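Local coordinates for protein arylamine n-acetyltransferase (Mycobacterium smegmatis, PDB 1W5R) that belongs to the arylamine N-acetyltransferases, which transfer an acetyl group, typically from acetyl-CoA, to arylamines, at residues 240-245 with 249-254. The protein carries 1 engineered substitution. Numbering follows the deposited sequence.
Sequences IRFDSA and LDAIVN
Phe242, the last residue of strand 236-242, reaches Ala251 on the helix that follows it, a worked example of how a strand is tied to the helix it runs into. CB points toward the helix, and a chi1 of -67° turns CG away from the carbonyl carbon and carries the ring to Ala251. CE1 of Phe242 comes to 4.0 Å from CB of Ala251, and at the tip CZ of Phe242 lies 3.8 Å from the same methyl, which approaches the ring obliquely. The CG2 methyl of Ile240, two residues back on the strand, sits off-centre over one ring face at the CE2-CZ end, 3.9 Å from CZ of Phe242. The Phe242 side chain also touches Gln247 and Val248 of helix 245-255 and Leu229 of strand 228-233.

The second link is backbone. Leu249 N donates to Ala245 O at 2.8 Å, an almost straight bond (172° at the hydrogen) that forms the first turn of helix 245-255. The leucine side chain folds back over this turn, bringing its CD1 within 3.3 Å of Ala245 O, while helix 268-274 packs against both residues through Gln269 and Val272. Ser244 is the N-cap, its OG making a weak hydrogen bond to Ala246 N.

The edge of the strand away from strand 228-233 pairs antiparallel with a strand of the second subunit, and Asp243 OD1 forms a salt bridge with Arg173 of that subunit. Together these features describe the outermost strand of the chain's five-stranded antiparallel sheet, which continues into the second subunit, passing through a short turn into an N-capped helix, with an aromatic residue from the strand packed against that helix.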
# COMPACT_ATOMS: atom_id res chain seq x y z
N ILE A 240 1.80 -4.29 1.10
CA ILE A 240 3.16 -3.87 0.85
C ILE A 240 4.05 -5.11 0.87
O ILE A 240 4.11 -5.84 1.88
CB ILE A 240 3.61 -2.80 1.88
CG1 ILE A 240 2.71 -1.56 1.78
CG2 ILE A 240 5.08 -2.44 1.69
CD1 ILE A 240 2.68 -0.69 3.02
N ARG A 241 4.72 -5.37 -0.25
CA ARG A 241 5.60 -6.54 -0.35
C ARG A 241 7.06 -6.08 -0.35
O ARG A 241 7.53 -5.46 -1.30
CB ARG A 241 5.29 -7.35 -1.61
CG ARG A 241 6.11 -8.63 -1.76
CD ARG A 241 5.92 -9.27 -3.14
NE ARG A 241 6.69 -10.51 -3.26
CZ ARG A 241 8.00 -10.58 -3.54
NH1 ARG A 241 8.72 -9.48 -3.70
NH2 ARG A 241 8.58 -11.76 -3.63
N PHE A 242 7.76 -6.37 0.73
CA PHE A 242 9.17 -6.02 0.85
C PHE A 242 10.05 -6.95 0.03
O PHE A 242 9.77 -8.14 -0.12
CB PHE A 242 9.57 -6.03 2.33
CG PHE A 242 8.89 -4.96 3.12
CD1 PHE A 242 7.96 -5.28 4.13
CD2 PHE A 242 9.14 -3.61 2.85
CE1 PHE A 242 7.32 -4.26 4.84
CE2 PHE A 242 8.51 -2.60 3.57
CZ PHE A 242 7.60 -2.93 4.57
N ASP A 243 11.12 -6.37 -0.52
CA ASP A 243 12.02 -7.10 -1.39
C ASP A 243 12.85 -8.14 -0.65
O ASP A 243 13.06 -9.24 -1.18
CB ASP A 243 12.97 -6.13 -2.09
CG ASP A 243 12.37 -5.51 -3.34
OD1 ASP A 243 11.22 -5.84 -3.70
OD2 ASP A 243 13.07 -4.69 -3.95
N SER A 244 13.31 -7.78 0.55
CA SER A 244 14.31 -8.56 1.30
C SER A 244 14.18 -8.37 2.81
O SER A 244 13.41 -7.52 3.29
CB SER A 244 15.73 -8.14 0.88
OG SER A 244 16.06 -6.88 1.45
N ALA A 245 14.98 -9.13 3.56
CA ALA A 245 15.04 -9.00 5.02
C ALA A 245 15.43 -7.61 5.52
O ALA A 245 14.94 -7.17 6.56
CB ALA A 245 15.95 -10.08 5.61
N LEU A 249 13.38 -5.62 8.32
CA LEU A 249 13.99 -5.08 9.52
C LEU A 249 13.82 -3.57 9.69
O LEU A 249 13.58 -3.09 10.80
CB LEU A 249 15.47 -5.48 9.61
CG LEU A 249 15.77 -6.71 10.47
CD1 LEU A 249 15.35 -7.99 9.77
CD2 LEU A 249 17.25 -6.74 10.84
N ASP A 250 13.92 -2.81 8.58
CA ASP A 250 13.64 -1.38 8.66
C ASP A 250 12.20 -1.11 9.11
O ASP A 250 11.97 -0.22 9.92
CB ASP A 250 13.92 -0.66 7.33
CG ASP A 250 13.40 0.78 7.33
OD1 ASP A 250 12.39 1.05 6.64
OD2 ASP A 250 13.97 1.63 8.05
N ALA A 251 11.24 -1.88 8.58
CA ALA A 251 9.84 -1.74 8.97
C ALA A 251 9.68 -2.06 10.46
O ALA A 251 9.02 -1.32 11.19
CB ALA A 251 8.94 -2.64 8.12
N ILE A 252 10.32 -3.14 10.90
CA ILE A 252 10.25 -3.55 12.30
C ILE A 252 10.70 -2.42 13.24
O ILE A 252 10.04 -2.11 14.22
CB ILE A 252 11.07 -4.85 12.52
CG1 ILE A 252 10.34 -6.05 11.90
CG2 ILE A 252 11.35 -5.09 14.01
CD1 ILE A 252 11.16 -7.33 11.88
N VAL A 253 11.82 -1.79 12.90
CA VAL A 253 12.40 -0.74 13.75
C VAL A 253 11.64 0.59 13.65
O VAL A 253 11.32 1.21 14.66
CB VAL A 253 13.90 -0.53 13.42
CG1 VAL A 253 14.50 0.57 14.29
CG2 VAL A 253 14.67 -1.82 13.62
N ASN A 254 11.34 1.00 12.42
CA ASN A 254 10.85 2.36 12.17
C ASN A 254 9.34 2.51 11.94
O ASN A 254 8.77 3.56 12.24
CB ASN A 254 11.66 2.99 11.03
CG ASN A 254 13.13 3.15 11.40
OD1 ASN A 254 14.00 2.55 10.78
ND2 ASN A 254 13.40 3.93 12.44